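Local coordinates for protein beta-lactamase (Serratia marcescens, PDB 5GWA) that probably hydrolyses beta-lactam antibiotics to substituted beta-amino acids, as a class A extended-spectrum enzyme that is inhibited by avibactam, at residues 51-54 with 55-59. Numbering follows the deposited sequence.
Sequences FHLA and LAVLD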
loop_
_atom_site.group_PDB
_atom_site.type_symbol
_atom_site.label_atom_id
_atom_site.label_comp_id
_atom_site.label_asym_id
_atom_site.label_seq_id
_atom_site.Cartn_x
_atom_site.Cartn_y
_atom_site.Cartn_z
ATOM N N PHE A 51 -6.671 12.033 -11.237
ATOM C CA PHE A 51 -7.528 12.496 -12.343
ATOM C C PHE A 51 -6.827 13.579 -13.140
ATOM O O PHE A 51 -6.701 13.499 -14.380
ATOM C CB PHE A 51 -8.886 12.975 -11.783
ATOM C CG PHE A 51 -9.739 13.702 -12.791
ATOM C CD1 PHE A 51 -10.225 13.026 -13.894
ATOM C CD2 PHE A 51 -10.054 15.032 -12.624
ATOM C CE1 PHE A 51 -11.037 13.659 -14.814
ATOM C CE2 PHE A 51 -10.835 15.688 -13.572
ATOM C CZ PHE A 51 -11.329 14.984 -14.663
ATOM N N HIS A 52 -6.315 14.566 -12.425
ATOM C CA HIS A 52 -5.704 15.744 -13.039
ATOM C C HIS A 52 -4.469 15.242 -13.793
ATOM O O HIS A 52 -4.181 15.667 -14.902
ATOM C CB HIS A 52 -5.266 16.727 -11.956
ATOM C CG HIS A 52 -6.370 17.158 -11.039
ATOM N ND1 HIS A 52 -7.046 16.262 -10.228
ATOM C CD2 HIS A 52 -6.828 18.381 -10.692
ATOM C CE1 HIS A 52 -7.930 16.914 -9.504
ATOM N NE2 HIS A 52 -7.820 18.197 -9.757
ATOM N N LEU A 53 -3.711 14.359 -13.147
ATOM C CA LEU A 53 -2.516 13.780 -13.777
ATOM C C LEU A 53 -2.845 13.060 -15.091
ATOM O O LEU A 53 -2.199 13.313 -16.129
ATOM C CB LEU A 53 -1.871 12.820 -12.773
ATOM C CG LEU A 53 -0.766 11.950 -13.343
ATOM C CD1 LEU A 53 0.384 12.778 -13.886
ATOM C CD2 LEU A 53 -0.285 10.959 -12.303
ATOM N N ALA A 54 -3.953 12.334 -15.108
ATOM C CA ALA A 54 -4.371 11.564 -16.261
ATOM C C ALA A 54 -4.745 12.511 -17.404
ATOM O O ALA A 54 -4.378 12.271 -18.556
ATOM C CB ALA A 54 -5.493 10.636 -15.913
ATOM N N LEU A 55 -5.450 13.580 -17.078
ATOM C CA LEU A 55 -5.722 14.634 -18.081
ATOM C C LEU A 55 -4.444 15.120 -18.727
ATOM O O LEU A 55 -4.372 15.177 -19.961
ATOM C CB LEU A 55 -6.440 15.828 -17.457
ATOM C CG LEU A 55 -7.842 15.584 -16.911
ATOM C CD1 LEU A 55 -8.345 16.825 -16.216
ATOM C CD2 LEU A 55 -8.832 15.159 -17.964
ATOM N N ALA A 56 -3.437 15.478 -17.927
ATOM C CA ALA A 56 -2.213 16.040 -18.487
ATOM C C ALA A 56 -1.487 14.976 -19.322
ATOM O O ALA A 56 -0.882 15.273 -20.354
ATOM C CB ALA A 56 -1.320 16.573 -17.390
ATOM N N VAL A 57 -1.404 13.765 -18.790
ATOM C CA VAL A 57 -0.787 12.675 -19.555
ATOM C C VAL A 57 -1.451 12.422 -20.900
ATOM O O VAL A 57 -0.775 12.290 -21.936
ATOM C CB VAL A 57 -0.786 11.388 -18.723
ATOM C CG1 VAL A 57 -0.336 10.191 -19.535
ATOM C CG2 VAL A 57 0.120 11.590 -17.544
ATOM N N LEU A 58 -2.774 12.332 -20.916
ATOM C CA LEU A 58 -3.459 11.972 -22.148
ATOM C C LEU A 58 -3.384 13.121 -23.137
ATOM O O LEU A 58 -3.388 12.877 -24.319
ATOM C CB LEU A 58 -4.919 11.598 -21.876
ATOM C CG LEU A 58 -5.049 10.241 -21.194
ATOM C CD1 LEU A 58 -6.453 10.095 -20.596
ATOM C CD2 LEU A 58 -4.758 9.101 -22.166
ATOM N N ASP A 59 -3.356 14.349 -22.641
ATOM C CA ASP A 59 -3.133 15.520 -23.511
ATOM C C ASP A 59 -1.774 15.418 -24.187
ATOM O O ASP A 59 -1.629 15.760 -25.380
ATOM C CB ASP A 59 -3.239 16.823 -22.744
ATOM C CG ASP A 59 -2.945 18.042 -23.609
ATOM O OD1 ASP A 59 -3.823 18.371 -24.434
ATOM O OD2 ASP A 59 -1.964 18.743 -23.326
#
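Phe51 and Leu55, one turn apart on helix 49-63, in a buried part of the fold, form an i to i+4 pair within an alpha-helix of the class A beta-lactamase fold. The Leu55 isobutyl group leans back over one face of the Phe51 ring: its CD1 sits 4.1 Å from the ring centroid and only 26° off the ring normal, a CH-pi contact. The methyl does not lie squarely over the centre, and its closest ring atoms are CE2 and CZ, with CE2 to CD1 at 3.8 Å. Phe51 CG lies anti to the backbone N (chi1 169°), beside the carbonyl carbon, and Leu55 CG lies beside its own backbone N; with the two side chains turned in this way, CD1 meets the ring face. Phe174 of helix 164-175 meets the Phe51 ring edge-to-face, and Leu188 of helix 182-193 packs on Leu55, so the pair is embedded between helices. The Phe51 side chain lies about 10 Å from the bound avibactam, and Lys50, the residue before it on the same helix, belongs to the inhibitor pocket.

A second, sparser pair lies elsewhere around the helix, where Leu53 CD1 meets Val57 CG2 at 3.9 Å, methyl against methyl. Four successive i to i+4 backbone hydrogen bonds run through the segment, and the first and third of them join the members of the two pairs. The third is nearly straight, with an N-H...O angle of 173° and Val57 N 2.8 Å from Leu53 O, and the same oxygen also has Val57 CG2 3.2 Å away.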